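Local coordinates for protein oligoribonuclease (PDB 6A4D) that hydrolyses small RNAs, probably as a dimeric exonuclease of the RNase H-like superfamily, at residues 92-97 and 125-129; 135-141 and 173-177. The protein carries 1 engineered substitution. One frame throughout, in Å; residues are numbered along the deposited sequence.

Contact 1: residues 92-97 and 125-129; sequences SLAFVQ and DFEDH
Phe126 and His129, three residues apart on 125-129, the segment that includes helix 124-127, reach across to the side of helix 85-99 that carries Ser92, Leu93, Val96 and Gln97. The two rings are received differently. Ser92 sets its CB over one face of the Phe126 ring, a CH-pi contact with CB 4.1 Å from the ring centroid and displaced toward the rim. Val96 then approaches the same benzyl group at about a right angle, CG2 lying 3.7 Å from Phe126 CE1. That methyl has a second task: it sits 3.5 Å from His129 CD2 and so wedges between the two aromatic side chains, a compact example of one branched residue serving two rings.

The imidazole lies alongside Val96, the two side chains running past one another in opposite senses. Its CG is anti to the backbone N (chi1 -164°), which brings the ring to the flank formed by Val96 and Gln97, where Gln97 CG is 3.5 Å from His129 CE1 and Gln97 N lies over one face. Leu93 CD1 rests 3.7 Å from His129 CB, the two side chains crossing obliquely. A water in the imidazole plane bridges His129 ND1 and Gln97 NE2, while His129 NE2 is bonded to Val100 O. Were His129 replaced by an alanine, Val96 CG2 would probably lose its contact with the imidazole, and Val100 O and the Gln97-bound water would each be left without this bond.

The contact joins helix 85-99 to helix 124-127 against the sheet: Phe126 touches Ile33 of strand 28-36, Leu14 of strand 11-18 and Ile119 of helix 112-122, and Val96 and His129 both rest on Ile12 of strand 11-18.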
loop_
_atom_site.group_PDB
_atom_site.type_symbol
_atom_site.label_atom_id
_atom_site.label_comp_id
_atom_site.label_asym_id
_atom_site.label_seq_id
_atom_site.Cartn_x
_atom_site.Cartn_y
_atom_site.Cartn_z
ATOM N N SER A 92 20.173 -3.909 -7.931
ATOM C CA SER A 92 19.296 -3.213 -6.937
ATOM C C SER A 92 19.363 -3.821 -5.542
ATOM O O SER A 92 19.481 -3.081 -4.552
ATOM C CB SER A 92 17.880 -3.171 -7.442
ATOM O OG SER A 92 17.843 -2.355 -8.604
ATOM N N LEU A 93 19.345 -5.147 -5.465
ATOM C CA LEU A 93 19.447 -5.844 -4.199
ATOM C C LEU A 93 20.773 -5.563 -3.513
ATOM O O LEU A 93 20.801 -5.213 -2.340
ATOM C CB LEU A 93 19.278 -7.337 -4.367
ATOM C CG LEU A 93 19.270 -8.126 -3.061
ATOM C CD1 LEU A 93 18.327 -7.534 -2.001
ATOM C CD2 LEU A 93 18.950 -9.600 -3.323
ATOM N N ALA A 94 21.863 -5.673 -4.266
ATOM C CA ALA A 94 23.213 -5.380 -3.738
ATOM C C ALA A 94 23.310 -3.956 -3.227
ATOM O O ALA A 94 23.884 -3.727 -2.183
ATOM C CB ALA A 94 24.260 -5.602 -4.808
ATOM N N PHE A 95 22.750 -3.009 -3.962
ATOM C CA PHE A 95 22.700 -1.621 -3.524
ATOM C C PHE A 95 21.973 -1.391 -2.199
ATOM O O PHE A 95 22.512 -0.731 -1.315
ATOM C CB PHE A 95 22.062 -0.763 -4.580
ATOM C CG PHE A 95 21.909 0.662 -4.190
ATOM C CD1 PHE A 95 23.025 1.492 -4.108
ATOM C CD2 PHE A 95 20.643 1.205 -3.923
ATOM C CE1 PHE A 95 22.895 2.830 -3.778
ATOM C CE2 PHE A 95 20.496 2.553 -3.575
ATOM C CZ PHE A 95 21.619 3.369 -3.520
ATOM N N VAL A 96 20.769 -1.951 -2.043
ATOM C CA VAL A 96 20.043 -1.692 -0.827
ATOM C C VAL A 96 20.675 -2.451 0.327
ATOM O O VAL A 96 20.535 -2.024 1.467
ATOM C CB VAL A 96 18.527 -1.999 -0.915
ATOM C CG1 VAL A 96 17.877 -0.984 -1.839
ATOM C CG2 VAL A 96 18.248 -3.448 -1.355
ATOM N N GLN A 97 21.326 -3.586 0.050
ATOM C CA GLN A 97 21.943 -4.369 1.128
ATOM C C GLN A 97 23.123 -3.634 1.752
ATOM O O GLN A 97 23.445 -3.859 2.906
ATOM C CB GLN A 97 22.437 -5.715 0.634
ATOM C CG GLN A 97 21.406 -6.763 0.656
ATOM C CD GLN A 97 21.797 -7.893 -0.204
ATOM O OE1 GLN A 97 22.670 -7.749 -1.039
ATOM N NE2 GLN A 97 21.180 -9.032 0.005
ATOM N N ASP A 125 13.159 -11.412 -5.154
ATOM C CA ASP A 125 14.416 -11.359 -4.353
ATOM C C ASP A 125 14.676 -9.971 -3.835
ATOM O O ASP A 125 15.105 -9.785 -2.701
ATOM C CB ASP A 125 15.652 -11.786 -5.153
ATOM C CG ASP A 125 15.605 -13.272 -5.598
ATOM O OD1 ASP A 125 14.793 -14.079 -5.064
ATOM O OD2 ASP A 125 16.384 -13.625 -6.505
ATOM N N PHE A 126 14.421 -8.984 -4.680
ATOM C CA PHE A 126 14.517 -7.595 -4.226
ATOM C C PHE A 126 13.421 -7.291 -3.188
ATOM O O PHE A 126 13.718 -6.696 -2.146
ATOM C CB PHE A 126 14.521 -6.709 -5.425
ATOM C CG PHE A 126 14.626 -5.271 -5.127
ATOM C CD1 PHE A 126 15.745 -4.760 -4.481
ATOM C CD2 PHE A 126 13.619 -4.413 -5.503
ATOM C CE1 PHE A 126 15.869 -3.404 -4.215
ATOM C CE2 PHE A 126 13.737 -3.049 -5.253
ATOM C CZ PHE A 126 14.862 -2.543 -4.609
ATOM N N GLU A 127 12.202 -7.788 -3.389
ATOM C CA GLU A 127 11.117 -7.527 -2.424
ATOM C C GLU A 127 11.465 -8.032 -1.020
ATOM O O GLU A 127 11.006 -7.452 0.010
ATOM C CB GLU A 127 9.754 -8.123 -2.835
ATOM C CG GLU A 127 8.595 -7.357 -2.192
ATOM C CD GLU A 127 7.301 -8.126 -2.094
ATOM O OE1 GLU A 127 6.343 -7.557 -1.491
ATOM O OE2 GLU A 127 7.230 -9.275 -2.623
ATOM N N ASP A 128 12.253 -9.113 -0.955
ATOM C CA ASP A 128 12.545 -9.736 0.346
ATOM C C ASP A 128 13.452 -8.876 1.209
ATOM O O ASP A 128 13.523 -9.089 2.403
ATOM C CB ASP A 128 13.133 -11.129 0.201
ATOM C CG ASP A 128 12.142 -12.133 -0.430
ATOM O OD1 ASP A 128 10.902 -12.006 -0.218
ATOM O OD2 ASP A 128 12.619 -13.072 -1.108
ATOM N N HIS A 129 14.140 -7.911 0.630
ATOM C CA HIS A 129 14.958 -7.035 1.430
ATOM C C HIS A 129 14.141 -6.036 2.318
ATOM O O HIS A 129 14.658 -5.500 3.275
ATOM C CB HIS A 129 15.965 -6.305 0.590
ATOM C CG HIS A 129 17.053 -5.697 1.412
ATOM N ND1 HIS A 129 18.055 -6.453 1.978
ATOM C CD2 HIS A 129 17.239 -4.420 1.849
ATOM C CE1 HIS A 129 18.837 -5.657 2.694
ATOM N NE2 HIS A 129 18.365 -4.420 2.632
HETATM O O HOH W 1 18.863 -8.861 1.360
#

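Contact 2: residues 135-141 and 173-177; sequences LDVSTIK and ELKVY. With 9RC (5'-O-[(S)-hydroxy(4-nitrophenoxy)phosphoryl]thymidine), chain C.
Lys141 and Glu173 supply the charged pair of this contact, in which the segments 137-141 and 173-177 of helices 137-147 and 163-180 run at 47° to each other. Their side chains meet at about a right angle, and Lys141 NZ donates to Glu173 OE2 over 2.9 Å, reaching the syn side but tilted out of the carboxylate plane. Bends in the lysine (chi3 -58°, chi4 -68°) fold its ammonium back to the acid. Asn110 ND2 is bonded to OE1, so both carboxylate oxygens are held; Tyr177 OH also approaches OE2, too closely for its distance to be trusted in detail.

The apolar contacts form a layer beside this group. Ile140 CG2, anti to the backbone N, lies over a face of the Tyr177 ring in a CH-pi contact, 3.8 Å from the centroid. Its other branch ends at CD1, pressed against Leu174 CD1 at a tight 3.4 Å. Val137 splits its methyls: CG1 is 4.0 Å from Tyr177 CE2, CG2 against Leu174 CB. Separately, CG1 packs on the Glu173 carboxylate, 3.5 Å from CD.

Capping and ligand bonds complete the set. Asp136 is the N-cap, its OD1 accepting from Ser138 N at 3.0 Å from above the carboxylate plane. Ser138 OG donates to the phosphate oxygen OAO of the bound nitrophenyl thymidine phosphate, which Tyr132 and Arg133 of the second subunit also bind.

The chemistry implies a charged lining for the ligand pocket. Glu173 OE1 faces the nitro oxygen OBC at 3.1 Å, and Lys141 NZ, 3.0 Å from ring carbon CAZ, probably offsets the acid's negative charge there.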
loop_
_atom_site.group_PDB
_atom_site.type_symbol
_atom_site.label_atom_id
_atom_site.label_comp_id
_atom_site.label_asym_id
_atom_site.label_seq_id
_atom_site.Cartn_x
_atom_site.Cartn_y
_atom_site.Cartn_z
ATOM N N LEU A 135 5.494 2.693 3.208
ATOM C CA LEU A 135 5.428 4.061 3.625
ATOM C C LEU A 135 4.924 4.870 2.406
ATOM O O LEU A 135 5.641 5.193 1.491
ATOM C CB LEU A 135 6.760 4.489 4.146
ATOM C CG LEU A 135 6.745 5.818 4.882
ATOM C CD1 LEU A 135 8.103 6.071 5.488
ATOM C CD2 LEU A 135 6.388 6.992 3.972
ATOM N N ASP A 136 3.642 5.127 2.429
ATOM C CA ASP A 136 2.924 5.634 1.293
ATOM C C ASP A 136 2.589 7.108 1.541
ATOM O O ASP A 136 1.728 7.395 2.309
ATOM C CB ASP A 136 1.649 4.774 1.077
ATOM C CG ASP A 136 0.886 5.149 -0.197
ATOM O OD1 ASP A 136 1.234 6.164 -0.834
ATOM O OD2 ASP A 136 -0.120 4.454 -0.526
ATOM N N VAL A 137 3.240 8.006 0.807
ATOM C CA VAL A 137 3.162 9.409 0.990
ATOM C C VAL A 137 1.726 9.911 0.584
ATOM O O VAL A 137 1.200 10.907 1.148
ATOM C CB VAL A 137 4.285 10.082 0.174
ATOM C CG1 VAL A 137 4.092 11.603 0.085
ATOM C CG2 VAL A 137 5.645 9.723 0.776
ATOM N N SER A 138 1.089 9.166 -0.319
ATOM C CA SER A 138 -0.265 9.469 -0.752
ATOM C C SER A 138 -1.297 9.163 0.305
ATOM O O SER A 138 -2.347 9.736 0.254
ATOM C CB SER A 138 -0.630 8.706 -2.023
ATOM O OG SER A 138 0.294 9.005 -3.012
ATOM N N THR A 139 -0.994 8.314 1.266
ATOM C CA THR A 139 -1.834 8.204 2.462
ATOM C C THR A 139 -1.883 9.526 3.155
ATOM O O THR A 139 -2.942 9.961 3.590
ATOM C CB THR A 139 -1.272 7.143 3.434
ATOM O OG1 THR A 139 -1.611 5.848 2.924
ATOM C CG2 THR A 139 -1.737 7.320 4.905
ATOM N N ILE A 140 -0.742 10.190 3.236
ATOM C CA ILE A 140 -0.644 11.445 4.011
ATOM C C ILE A 140 -1.296 12.508 3.172
ATOM O O ILE A 140 -1.977 13.338 3.700
ATOM C CB ILE A 140 0.812 11.854 4.355
ATOM C CG1 ILE A 140 1.460 10.712 5.147
ATOM C CG2 ILE A 140 0.834 13.117 5.263
ATOM C CD1 ILE A 140 2.920 10.697 4.912
ATOM N N LYS A 141 -1.118 12.416 1.862
ATOM C CA LYS A 141 -1.904 13.277 0.971
ATOM C C LYS A 141 -3.419 13.193 1.136
ATOM O O LYS A 141 -4.106 14.221 1.196
ATOM C CB LYS A 141 -1.528 13.021 -0.473
ATOM C CG LYS A 141 -1.898 14.189 -1.371
ATOM C CD LYS A 141 -2.218 13.694 -2.771
ATOM C CE LYS A 141 -1.060 12.929 -3.400
ATOM N NZ LYS A 141 0.096 13.810 -3.681
ATOM N N GLU A 173 7.696 15.923 -1.069
ATOM C CA GLU A 173 6.325 16.055 -0.595
ATOM C C GLU A 173 6.207 15.715 0.910
ATOM O O GLU A 173 5.531 16.386 1.642
ATOM C CB GLU A 173 5.351 15.200 -1.409
ATOM C CG GLU A 173 3.876 15.350 -0.999
ATOM C CD GLU A 173 2.950 14.380 -1.764
ATOM O OE1 GLU A 173 3.430 13.707 -2.710
ATOM O OE2 GLU A 173 1.744 14.271 -1.397
ATOM N N LEU A 174 6.885 14.672 1.335
ATOM C CA LEU A 174 6.857 14.197 2.698
ATOM C C LEU A 174 7.566 15.167 3.646
ATOM O O LEU A 174 7.134 15.332 4.777
ATOM C CB LEU A 174 7.431 12.780 2.812
ATOM C CG LEU A 174 7.443 12.161 4.214
ATOM C CD1 LEU A 174 6.054 11.990 4.808
ATOM C CD2 LEU A 174 8.187 10.840 4.227
ATOM N N LYS A 175 8.581 15.841 3.135
ATOM C CA LYS A 175 9.329 16.881 3.873
ATOM C C LYS A 175 8.415 18.054 4.168
ATOM O O LYS A 175 8.348 18.583 5.258
ATOM C CB LYS A 175 10.517 17.344 3.052
ATOM C CG LYS A 175 11.776 16.564 3.202
ATOM C CD LYS A 175 12.976 17.450 2.797
ATOM C CE LYS A 175 14.355 16.798 3.059
ATOM N NZ LYS A 175 15.054 16.129 1.890
ATOM N N VAL A 176 7.637 18.405 3.176
ATOM C CA VAL A 176 6.621 19.386 3.366
ATOM C C VAL A 176 5.668 18.973 4.465
ATOM O O VAL A 176 5.393 19.791 5.387
ATOM C CB VAL A 176 5.920 19.736 2.017
ATOM C CG1 VAL A 176 4.596 20.463 2.201
ATOM C CG2 VAL A 176 6.871 20.525 1.161
ATOM N N TYR A 177 5.121 17.761 4.385
ATOM C CA TYR A 177 4.190 17.317 5.478
ATOM C C TYR A 177 4.869 17.285 6.831
ATOM O O TYR A 177 4.308 17.665 7.829
ATOM C CB TYR A 177 3.579 15.919 5.207
ATOM C CG TYR A 177 2.779 15.826 3.938
ATOM C CD1 TYR A 177 1.903 16.840 3.560
ATOM C CD2 TYR A 177 2.899 14.718 3.105
ATOM C CE1 TYR A 177 1.163 16.758 2.398
ATOM C CE2 TYR A 177 2.173 14.621 1.929
ATOM C CZ TYR A 177 1.340 15.657 1.554
ATOM O OH TYR A 177 0.646 15.576 0.405
HETATM O OAJ 9RC C . -2.314 2.753 -9.673
HETATM C CAE 9RC C . -2.956 3.622 -10.267
HETATM N NAI 9RC C . -4.247 3.344 -10.685
HETATM C CAL 9RC C . -4.999 4.318 -11.355
HETATM O OAS 9RC C . -6.144 4.018 -11.710
HETATM C CAT 9RC C . -4.451 5.589 -11.589
HETATM C CAU 9RC C . -5.177 6.599 -12.243
HETATM C CAF 9RC C . -3.155 5.833 -11.171
HETATM N NAB 9RC C . -2.421 4.827 -10.505
HETATM C CAA 9RC C . -1.042 5.042 -10.060
HETATM O OAC 9RC C . -0.983 5.913 -8.961
HETATM C CAD 9RC C . -0.260 5.745 -11.139
HETATM C CAH 9RC C . 0.937 6.160 -10.382
HETATM O OAK 9RC C . 1.873 5.120 -10.488
HETATM C CAG 9RC C . 0.409 6.277 -8.960
HETATM C CAR 9RC C . 0.445 7.719 -8.575
HETATM O OAQ 9RC C . -0.222 7.800 -7.325
HETATM P PAP 9RC C . -0.400 9.216 -6.650
HETATM O OAO 9RC C . -0.955 8.871 -5.185
HETATM O OAN 9RC C . -1.506 9.880 -7.375
HETATM O OAM 9RC C . 1.051 9.771 -6.831
HETATM C CAV 9RC C . 1.813 10.911 -6.599
HETATM C CAW 9RC C . 3.213 10.893 -6.944
HETATM C CAY 9RC C . 4.063 12.026 -6.675
HETATM C CBA 9RC C . 3.521 13.208 -6.080
HETATM N NBB 9RC C . 4.201 14.372 -5.754
HETATM O OBD 9RC C . 3.604 15.855 -6.073
HETATM O OBC 9RC C . 5.357 14.273 -5.012
HETATM C CAZ 9RC C . 2.156 13.174 -5.777
HETATM C CAX 9RC C . 1.295 12.076 -6.009
#

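Contacts 1 and 2 follow in series along the chain: contact 1 closes at His129, and strand 134-136 then leads into contact 2. Their centres are 24 Å apart, and about 11 Å separates their nearest atoms. What they share is the mixed sheet of the RNase H-like fold. Contact 1 rests on Ile12 and Leu14 of strand 11-18, contact 2 on the intervening Trp13, which is consistent with helices packed on opposite faces of that strand. The division illustrates how one sheet can serve two ends: 92-97 with 125-129 joins helices over it, whereas 135-141 with 173-177 lines a ligand pocket beside the second subunit.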